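Carbon monoxide oxidation system transcription regulator CooA-1 (Carboxydothermus hydrogenoformans, PDB 2FMY) senses carbon monoxide through a bound haem and probably, once CO binds, activates transcription of CO-oxidation genes as a DNA-binding dimer. Local coordinates at residues A74-C79 and V117-D122; T9-V14 and P110-N115; S53-V58 and L69-A74. One frame throughout, in Å; residues are numbered along the deposited sequence.

Interaction 1. Residues A74-C79 and V117-D122; sequences AGDIFC and VKVLGD. With HEM (protoporphyrin IX containing Fe), chain E.
The Phe78 ring sits between helix 117-122 and the haem, meeting both obliquely. Its CD1 lies 4.1 Å from Val119 CG1, and the same CD1 is 3.5 Å from CAC of a haem vinyl group. A flat, apolar ring suits a place with hydrocarbon on more than one flank. With CG roughly anti to the backbone N (chi1 -152°), the ring leans toward the helix. The haem has contacts of its own with the strand: Cys79 SG stands over the face of one pyrrole, 3.6 Å from C4C, and at that pyrrole's rim Ile77 CG2 meets the methyl CMC at 3.4 Å. From the helix, Leu120 CD2 reaches the haem rim beside CHD. Val119 is the branched residue that fits against the strand backbone, its CG1 and CG2 both lying close to Ile77 O, with CG1 at 3.6 Å.

The other flat group is the Asp76 carboxylate. Lys118 NZ donates to OD1 on its syn side at 2.7 Å, 23° out of the carboxylate plane, in a salt bridge. The lysine chain bends at chi3 and chi4, and its NZ ends at the buried acid; a long flexible chain suits this reach. OD1 also accepts from Asn115 ND2, while OD2 takes Glu73 N, so three donors fix the carboxylate's rotation and probably stabilise its charge. This is the haem-facing junction of a CRP/FNR-type regulator, where the beta-roll sensor domain leans on the long helix that also contacts the second subunit.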
loop_
_atom_site.group_PDB
_atom_site.type_symbol
_atom_site.label_atom_id
_atom_site.label_comp_id
_atom_site.label_asym_id
_atom_site.label_seq_id
_atom_site.Cartn_x
_atom_site.Cartn_y
_atom_site.Cartn_z
ATOM N N ALA A 74 -6.789 3.574 19.424
ATOM C CA ALA A 74 -7.064 4.922 19.900
ATOM C C ALA A 74 -6.007 5.892 19.390
ATOM O O ALA A 74 -4.808 5.654 19.544
ATOM C CB ALA A 74 -7.138 4.947 21.415
ATOM N N GLY A 75 -6.458 6.965 18.747
ATOM C CA GLY A 75 -5.550 7.986 18.234
ATOM C C GLY A 75 -5.251 7.857 16.751
ATOM O O GLY A 75 -4.633 8.748 16.153
ATOM N N ASP A 76 -5.700 6.761 16.147
ATOM C CA ASP A 76 -5.460 6.521 14.725
ATOM C C ASP A 76 -6.523 7.121 13.820
ATOM O O ASP A 76 -7.709 7.054 14.117
ATOM C CB ASP A 76 -5.323 5.023 14.437
ATOM C CG ASP A 76 -3.994 4.451 14.907
ATOM O OD1 ASP A 76 -3.006 5.203 15.045
ATOM O OD2 ASP A 76 -3.945 3.226 15.139
ATOM N N ILE A 77 -6.066 7.660 12.695
ATOM C CA ILE A 77 -6.906 8.269 11.665
ATOM C C ILE A 77 -7.147 7.282 10.518
ATOM O O ILE A 77 -6.248 6.551 10.120
ATOM C CB ILE A 77 -6.231 9.547 11.071
ATOM C CG1 ILE A 77 -6.111 10.675 12.106
ATOM C CG2 ILE A 77 -6.958 10.052 9.839
ATOM C CD1 ILE A 77 -7.431 11.371 12.478
ATOM N N PHE A 78 -8.370 7.261 10.000
ATOM C CA PHE A 78 -8.643 6.612 8.723
ATOM C C PHE A 78 -9.787 7.341 8.021
ATOM O O PHE A 78 -10.202 8.403 8.468
ATOM C CB PHE A 78 -8.887 5.093 8.876
ATOM C CG PHE A 78 -8.519 4.302 7.639
ATOM C CD1 PHE A 78 -7.218 4.348 7.125
ATOM C CD2 PHE A 78 -9.474 3.541 6.972
ATOM C CE1 PHE A 78 -6.894 3.657 5.967
ATOM C CE2 PHE A 78 -9.152 2.844 5.823
ATOM C CZ PHE A 78 -7.863 2.898 5.320
ATOM N N CYS A 79 -10.268 6.792 6.915
ATOM C CA CYS A 79 -11.296 7.456 6.106
ATOM C C CYS A 79 -12.281 6.456 5.517
ATOM O O CYS A 79 -12.128 5.239 5.675
ATOM C CB CYS A 79 -10.648 8.249 4.978
ATOM S SG CYS A 79 -9.926 7.188 3.713
ATOM N N VAL A 117 0.818 9.020 8.202
ATOM C CA VAL A 117 2.042 8.358 7.718
ATOM C C VAL A 117 2.266 6.997 8.399
ATOM O O VAL A 117 2.547 6.005 7.732
ATOM C CB VAL A 117 3.276 9.285 7.925
ATOM C CG1 VAL A 117 4.563 8.500 7.908
ATOM C CG2 VAL A 117 3.291 10.415 6.880
ATOM N N LYS A 118 2.147 6.974 9.729
ATOM C CA LYS A 118 2.212 5.750 10.548
ATOM C C LYS A 118 1.158 4.700 10.140
ATOM O O LYS A 118 1.485 3.528 9.912
ATOM C CB LYS A 118 2.054 6.120 12.029
ATOM C CG LYS A 118 2.046 4.947 12.992
ATOM C CD LYS A 118 1.738 5.396 14.421
ATOM C CE LYS A 118 0.235 5.585 14.650
ATOM N NZ LYS A 118 -0.509 4.288 14.779
ATOM N N VAL A 119 -0.098 5.137 10.047
ATOM C CA VAL A 119 -1.195 4.273 9.637
ATOM C C VAL A 119 -1.007 3.767 8.201
ATOM O O VAL A 119 -1.066 2.558 7.970
ATOM C CB VAL A 119 -2.582 4.981 9.784
ATOM C CG1 VAL A 119 -3.717 4.101 9.218
ATOM C CG2 VAL A 119 -2.852 5.326 11.245
ATOM N N LEU A 120 -0.771 4.675 7.251
ATOM C CA LEU A 120 -0.622 4.276 5.842
ATOM C C LEU A 120 0.583 3.359 5.617
ATOM O O LEU A 120 0.517 2.446 4.801
ATOM C CB LEU A 120 -0.568 5.483 4.901
ATOM C CG LEU A 120 -1.835 6.326 4.689
ATOM C CD1 LEU A 120 -1.496 7.590 3.890
ATOM C CD2 LEU A 120 -2.979 5.528 4.005
ATOM N N GLY A 121 1.670 3.609 6.346
ATOM C CA GLY A 121 2.847 2.737 6.337
ATOM C C GLY A 121 2.544 1.314 6.799
ATOM O O GLY A 121 2.970 0.349 6.166
ATOM N N ASP A 122 1.805 1.186 7.899
ATOM C CA ASP A 122 1.379 -0.124 8.406
ATOM C C ASP A 122 0.441 -0.871 7.457
ATOM O O ASP A 122 0.574 -2.074 7.305
ATOM C CB ASP A 122 0.746 -0.007 9.798
ATOM C CG ASP A 122 1.782 -0.004 10.920
ATOM O OD1 ASP A 122 1.573 0.702 11.928
ATOM O OD2 ASP A 122 2.802 -0.711 10.807
HETATM C CHA HEM E . -7.702 7.969 -1.989
HETATM C CHB HEM E . -8.172 12.713 -1.107
HETATM C CHC HEM E . -7.684 11.833 3.661
HETATM C CHD HEM E . -6.252 7.296 2.654
HETATM C C1A HEM E . -7.936 9.318 -2.169
HETATM C C2A HEM E . -8.342 9.969 -3.410
HETATM C C3A HEM E . -8.469 11.289 -3.178
HETATM C C4A HEM E . -8.158 11.510 -1.772
HETATM C CMA HEM E . -8.892 12.375 -4.213
HETATM C CAA HEM E . -8.548 9.247 -4.766
HETATM C CBA HEM E . -7.201 9.348 -5.481
HETATM C CGA HEM E . -7.263 8.930 -6.931
HETATM O O1A HEM E . -8.045 9.529 -7.724
HETATM O O2A HEM E . -6.513 7.995 -7.301
HETATM C C1B HEM E . -8.036 12.897 0.254
HETATM C C2B HEM E . -8.011 14.175 0.932
HETATM C C3B HEM E . -7.879 13.938 2.255
HETATM C C4B HEM E . -7.813 12.499 2.456
HETATM C CMB HEM E . -8.121 15.536 0.202
HETATM C CAB HEM E . -7.782 14.968 3.398
HETATM C CBB HEM E . -8.363 16.165 3.335
HETATM C C1C HEM E . -7.289 10.524 3.836
HETATM C C2C HEM E . -7.082 9.816 5.088
HETATM C C3C HEM E . -6.674 8.562 4.803
HETATM C C4C HEM E . -6.615 8.428 3.360
HETATM C CMC HEM E . -7.302 10.415 6.497
HETATM C CAC HEM E . -6.334 7.426 5.798
HETATM C CBC HEM E . -5.300 7.558 6.639
HETATM C C1D HEM E . -6.543 7.015 1.331
HETATM C C2D HEM E . -6.375 5.731 0.669
HETATM C C3D HEM E . -6.820 5.954 -0.779
HETATM C C4D HEM E . -7.225 7.333 -0.857
HETATM C CMD HEM E . -5.841 4.422 1.283
HETATM C CAD HEM E . -6.858 4.899 -1.903
HETATM C CBD HEM E . -8.181 4.182 -1.698
HETATM C CGD HEM E . -8.332 2.983 -2.596
HETATM O O1D HEM E . -9.209 2.142 -2.317
HETATM O O2D HEM E . -7.591 2.875 -3.601
HETATM N NA HEM E . -7.839 10.293 -1.198
HETATM N NB HEM E . -7.917 11.903 1.214
HETATM N NC HEM E . -7.003 9.641 2.816
HETATM N ND HEM E . -7.038 7.915 0.392
HETATM FE FE HEM E . -7.501 9.857 0.804
#

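Interaction 2. Residues T9-V14 and P110-N115; sequences TNLLEV and PAFSLN
Leu11 and Ala111 bring the two backbones nearest, their CA atoms 6.5 Å apart. Residues 11-14 form a single short helical turn. Asn10 caps it: its OD1 accepts from Leu12 N at 2.8 Å, with the donor in the carbonyl plane on a lone pair. The short asparagine side chain can fold back onto that first-turn N-H, which has no helical carbonyl before it. Its ND2 reaches Ala74 O, joining the cap to the beta domain. In residues 110-115 the chain turns into the long helix, and Asn115 N bonds back to Ala111 O.

This long helix is the one that forms much of the dimer interface in the CRP/FNR family. Here Ser113 OG is hydrogen-bonded to Ser113 OG of the second subunit, while the turn formed by 11-14 packs against the same helix within its own subunit.

Leu11 carries most of the contact. CG lies anti to the backbone N (chi1 -177°), which extends both methyls toward the helix. CD1 sits 4.1 Å from the Phe112 ring centroid and 1° off the normal, a CH-pi contact over the centre of one face. The same methyl meets Ala111 CB at 3.7 Å, alanine being small enough to let the two backbones come close. CD2 touches Phe112 CD2 at 3.8 Å and Asn115 CB at 4.0 Å; the Leu11 side chain as a whole crosses those of Phe112 and Asn115 at about a right angle. One turn on, Val14 CG1 reaches Ala111 CB at 4.0 Å from another direction. Beyond its CB, Asn115 turns its amide to the strand, where OD1 accepts from Ile77 N.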
loop_
_atom_site.group_PDB
_atom_site.type_symbol
_atom_site.label_atom_id
_atom_site.label_comp_id
_atom_site.label_asym_id
_atom_site.label_seq_id
_atom_site.Cartn_x
_atom_site.Cartn_y
_atom_site.Cartn_z
ATOM N N THR A 9 4.011 10.802 20.906
ATOM C CA THR A 9 2.820 11.301 21.582
ATOM C C THR A 9 1.540 10.956 20.820
ATOM O O THR A 9 1.522 10.895 19.581
ATOM C CB THR A 9 2.918 12.819 21.921
ATOM O OG1 THR A 9 1.636 13.305 22.344
ATOM C CG2 THR A 9 3.390 13.624 20.712
ATOM N N ASN A 10 0.480 10.691 21.577
ATOM C CA ASN A 10 -0.783 10.289 20.991
ATOM C C ASN A 10 -1.538 11.495 20.467
ATOM O O ASN A 10 -1.547 12.565 21.093
ATOM C CB ASN A 10 -1.631 9.497 21.988
ATOM C CG ASN A 10 -2.751 8.727 21.314
ATOM O OD1 ASN A 10 -3.743 9.313 20.877
ATOM N ND2 ASN A 10 -2.599 7.403 21.222
ATOM N N LEU A 11 -2.161 11.313 19.307
ATOM C CA LEU A 11 -2.946 12.356 18.669
ATOM C C LEU A 11 -4.078 12.859 19.579
ATOM O O LEU A 11 -4.388 14.051 19.584
ATOM C CB LEU A 11 -3.461 11.873 17.305
ATOM C CG LEU A 11 -4.261 12.819 16.402
ATOM C CD1 LEU A 11 -3.608 14.204 16.280
ATOM C CD2 LEU A 11 -4.483 12.180 15.026
ATOM N N LEU A 12 -4.657 11.963 20.376
ATOM C CA LEU A 12 -5.709 12.347 21.323
ATOM C C LEU A 12 -5.197 13.302 22.400
ATOM O O LEU A 12 -5.926 14.202 22.843
ATOM C CB LEU A 12 -6.374 11.116 21.959
ATOM C CG LEU A 12 -7.114 10.147 21.017
ATOM C CD1 LEU A 12 -7.575 8.907 21.781
ATOM C CD2 LEU A 12 -8.296 10.811 20.340
ATOM N N GLU A 13 -3.944 13.103 22.811
ATOM C CA GLU A 13 -3.288 13.994 23.763
ATOM C C GLU A 13 -3.066 15.378 23.154
ATOM O O GLU A 13 -3.461 16.387 23.734
ATOM C CB GLU A 13 -1.967 13.389 24.230
ATOM C CG GLU A 13 -1.251 14.178 25.300
ATOM C CD GLU A 13 -0.095 13.398 25.904
ATOM O OE1 GLU A 13 -0.099 12.148 25.800
ATOM O OE2 GLU A 13 0.817 14.034 26.476
ATOM N N VAL A 14 -2.455 15.403 21.976
ATOM C CA VAL A 14 -2.206 16.634 21.224
ATOM C C VAL A 14 -3.483 17.445 20.963
ATOM O O VAL A 14 -3.466 18.670 21.028
ATOM C CB VAL A 14 -1.474 16.333 19.898
ATOM C CG1 VAL A 14 -1.175 17.616 19.139
ATOM C CG2 VAL A 14 -0.165 15.578 20.181
ATOM N N PRO A 110 -0.154 19.791 12.230
ATOM C CA PRO A 110 0.798 18.779 11.722
ATOM C C PRO A 110 0.697 17.373 12.315
ATOM O O PRO A 110 1.113 16.420 11.667
ATOM C CB PRO A 110 2.167 19.378 12.064
ATOM C CG PRO A 110 1.910 20.847 12.248
ATOM C CD PRO A 110 0.555 20.914 12.868
ATOM N N ALA A 111 0.172 17.235 13.529
ATOM C CA ALA A 111 0.060 15.915 14.150
ATOM C C ALA A 111 -0.789 14.937 13.344
ATOM O O ALA A 111 -0.548 13.729 13.384
ATOM C CB ALA A 111 -0.474 16.029 15.574
ATOM N N PHE A 112 -1.791 15.449 12.629
ATOM C CA PHE A 112 -2.686 14.585 11.853
ATOM C C PHE A 112 -1.937 13.874 10.728
ATOM O O PHE A 112 -2.051 12.668 10.589
ATOM C CB PHE A 112 -3.908 15.343 11.312
ATOM C CG PHE A 112 -4.937 15.682 12.369
ATOM C CD1 PHE A 112 -4.869 16.887 13.061
ATOM C CD2 PHE A 112 -5.971 14.797 12.667
ATOM C CE1 PHE A 112 -5.816 17.202 14.043
ATOM C CE2 PHE A 112 -6.938 15.109 13.644
ATOM C CZ PHE A 112 -6.854 16.321 14.327
ATOM N N SER A 113 -1.163 14.605 9.935
ATOM C CA SER A 113 -0.455 13.962 8.829
ATOM C C SER A 113 0.635 12.997 9.320
ATOM O O SER A 113 0.919 12.002 8.655
ATOM C CB SER A 113 0.120 14.991 7.860
ATOM O OG SER A 113 1.100 15.767 8.510
ATOM N N LEU A 114 1.234 13.279 10.480
ATOM C CA LEU A 114 2.227 12.362 11.048
ATOM C C LEU A 114 1.599 11.023 11.443
ATOM O O LEU A 114 2.232 9.977 11.277
ATOM C CB LEU A 114 2.981 12.978 12.243
ATOM C CG LEU A 114 3.909 14.160 11.952
ATOM C CD1 LEU A 114 4.459 14.749 13.247
ATOM C CD2 LEU A 114 5.043 13.780 10.978
ATOM N N ASN A 115 0.367 11.061 11.962
ATOM C CA ASN A 115 -0.355 9.839 12.312
ATOM C C ASN A 115 -0.786 9.085 11.070
ATOM O O ASN A 115 -0.779 7.864 11.054
ATOM C CB ASN A 115 -1.592 10.102 13.186
ATOM C CG ASN A 115 -2.408 8.822 13.413
ATOM O OD1 ASN A 115 -3.348 8.529 12.669
ATOM N ND2 ASN A 115 -2.000 8.023 14.396
#

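Interaction 3. Residues S53-V58 and L69-A74; sequences SGRVRV and LAILEA
Backbone hydrogen bonds zip Val56 to Leu72 and Val58 to Ala70. Val56 N gives to Leu72 O at 2.9 Å, and Leu72 N returns to Val56 O at 2.7 Å. Val58 N bonds to Ala70 O. Val58 O then grips two donors, Leu69 N at 2.7 Å and Ala70 N at 3.2 Å, the mark of a classic beta bulge. At the hairpin's open end one water bridges Gly54 O and Ala74 N, donating to the first and accepting from the second. At Gly54's backbone angles a side chain would press on the carbonyl O of Ser53, so glycine suits.

Apolar contacts gather on the face bearing Val56, Val58 and Leu72. Leu72 CD1 lies 3.5 Å from Val58 CG2 and 4.1 Å from Val56 CG1. These branched aliphatic residues suit an interior that Phe78 and Val119 help to fill.

Charge belongs to the other face. Arg55 runs beside Glu73, whose OE2 sits over a guanidinium face, 3.8 Å from NH1: a long salt bridge of charges alone. Arg55 NE also passes 3.5 Å from Ile71 CG2. Arg57 lays its CG near Ile71 CD1 and sends its guanidinium to Glu66. The hairpin is part of the antiparallel beta-roll of the cyclic nucleotide-binding fold, a domain that in this protein carries haem.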
loop_
_atom_site.group_PDB
_atom_site.type_symbol
_atom_site.label_atom_id
_atom_site.label_comp_id
_atom_site.label_asym_id
_atom_site.label_seq_id
_atom_site.Cartn_x
_atom_site.Cartn_y
_atom_site.Cartn_z
ATOM N N SER A 53 -11.752 5.509 21.125
ATOM C CA SER A 53 -11.561 4.347 21.967
ATOM C C SER A 53 -11.994 3.084 21.231
ATOM O O SER A 53 -12.869 3.118 20.370
ATOM C CB SER A 53 -12.336 4.492 23.278
ATOM O OG SER A 53 -13.726 4.555 23.027
ATOM N N GLY A 54 -11.374 1.967 21.586
ATOM C CA GLY A 54 -11.672 0.702 20.948
ATOM C C GLY A 54 -10.611 0.363 19.937
ATOM O O GLY A 54 -9.504 0.901 19.977
ATOM N N ARG A 55 -10.949 -0.555 19.041
ATOM C CA ARG A 55 -10.030 -1.022 18.014
ATOM C C ARG A 55 -10.849 -1.364 16.782
ATOM O O ARG A 55 -11.936 -1.958 16.882
ATOM C CB ARG A 55 -9.223 -2.247 18.481
ATOM C CG ARG A 55 -8.067 -1.919 19.451
ATOM C CD ARG A 55 -7.380 -3.172 20.052
ATOM N NE ARG A 55 -6.888 -4.092 19.018
ATOM C CZ ARG A 55 -5.807 -4.867 19.137
ATOM N NH1 ARG A 55 -5.067 -4.830 20.245
ATOM N NH2 ARG A 55 -5.449 -5.673 18.142
ATOM N N VAL A 56 -10.315 -0.996 15.626
ATOM C CA VAL A 56 -11.046 -1.095 14.377
ATOM C C VAL A 56 -10.187 -1.836 13.358
ATOM O O VAL A 56 -9.014 -1.509 13.156
ATOM C CB VAL A 56 -11.442 0.328 13.864
ATOM C CG1 VAL A 56 -11.844 0.304 12.409
ATOM C CG2 VAL A 56 -12.568 0.916 14.715
ATOM N N ARG A 57 -10.775 -2.845 12.732
ATOM C CA ARG A 57 -10.091 -3.622 11.715
ATOM C C ARG A 57 -10.397 -3.073 10.323
ATOM O O ARG A 57 -11.572 -2.899 9.956
ATOM C CB ARG A 57 -10.497 -5.095 11.803
ATOM C CG ARG A 57 -9.715 -5.988 10.846
ATOM C CD ARG A 57 -9.893 -7.454 11.158
ATOM N NE ARG A 57 -11.236 -7.937 10.840
ATOM C CZ ARG A 57 -11.540 -8.696 9.789
ATOM N NH1 ARG A 57 -10.599 -9.073 8.926
ATOM N NH2 ARG A 57 -12.798 -9.082 9.603
ATOM N N VAL A 58 -9.337 -2.782 9.575
ATOM C CA VAL A 58 -9.432 -2.429 8.166
ATOM C C VAL A 58 -9.047 -3.668 7.360
ATOM O O VAL A 58 -7.969 -4.242 7.563
ATOM C CB VAL A 58 -8.510 -1.232 7.806
ATOM C CG1 VAL A 58 -8.668 -0.836 6.337
ATOM C CG2 VAL A 58 -8.802 -0.017 8.733
ATOM N N LEU A 69 -5.821 -5.587 6.706
ATOM C CA LEU A 69 -4.810 -4.600 6.302
ATOM C C LEU A 69 -4.193 -3.829 7.470
ATOM O O LEU A 69 -3.022 -3.465 7.407
ATOM C CB LEU A 69 -5.365 -3.621 5.258
ATOM C CG LEU A 69 -5.968 -4.156 3.954
ATOM C CD1 LEU A 69 -6.649 -3.014 3.199
ATOM C CD2 LEU A 69 -4.921 -4.842 3.073
ATOM N N ALA A 70 -4.975 -3.583 8.521
ATOM C CA ALA A 70 -4.510 -2.866 9.715
ATOM C C ALA A 70 -5.502 -2.989 10.855
ATOM O O ALA A 70 -6.710 -3.157 10.639
ATOM C CB ALA A 70 -4.288 -1.383 9.409
ATOM N N ILE A 71 -4.978 -2.906 12.072
ATOM C CA ILE A 71 -5.798 -2.695 13.264
ATOM C C ILE A 71 -5.554 -1.249 13.697
ATOM O O ILE A 71 -4.420 -0.845 13.934
ATOM C CB ILE A 71 -5.448 -3.684 14.397
ATOM C CG1 ILE A 71 -5.444 -5.141 13.897
ATOM C CG2 ILE A 71 -6.371 -3.491 15.615
ATOM C CD1 ILE A 71 -6.723 -5.606 13.213
ATOM N N LEU A 72 -6.620 -0.461 13.734
ATOM C CA LEU A 72 -6.533 0.929 14.169
ATOM C C LEU A 72 -6.865 0.989 15.635
ATOM O O LEU A 72 -7.813 0.356 16.088
ATOM C CB LEU A 72 -7.494 1.828 13.379
ATOM C CG LEU A 72 -7.419 1.769 11.845
ATOM C CD1 LEU A 72 -8.615 2.468 11.239
ATOM C CD2 LEU A 72 -6.127 2.360 11.303
ATOM N N GLU A 73 -6.071 1.750 16.368
ATOM C CA GLU A 73 -6.207 1.864 17.806
ATOM C C GLU A 73 -6.481 3.320 18.158
ATOM O O GLU A 73 -6.428 4.193 17.286
ATOM C CB GLU A 73 -4.929 1.356 18.474
ATOM C CG GLU A 73 -4.841 -0.166 18.449
ATOM C CD GLU A 73 -3.434 -0.697 18.595
ATOM O OE1 GLU A 73 -2.503 0.110 18.798
ATOM O OE2 GLU A 73 -3.254 -1.934 18.503
ATOM N N ALA A 74 -6.789 3.574 19.424
ATOM C CA ALA A 74 -7.064 4.922 19.900
ATOM C C ALA A 74 -6.007 5.892 19.390
ATOM O O ALA A 74 -4.808 5.654 19.544
ATOM C CB ALA A 74 -7.138 4.947 21.415
HETATM O O HOH W 1 -7.198 1.270 21.250
#

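From the N terminus, the first of the three contacts to begin is interaction 2, at residues 9-14: it joins them to residues 110-115 and closes a loop of 95 residues that takes in the beta-roll. Interaction 3 falls wholly within that loop, closing the small hairpin of strands 55-61 and 66-73. The chain then passes through Ala74, shared by interactions 3 and 1, into interaction 1, which starts inside the large loop and ends beyond it at residues 117-122, so interactions 1 and 2 cross. Both use helix 111-135, and Asn115 links them. Leu72 of interaction 3 packs on Phe78 and Val119 of interaction 1, so N-terminal turn, hairpin, haem-side strand and long helix are tied together.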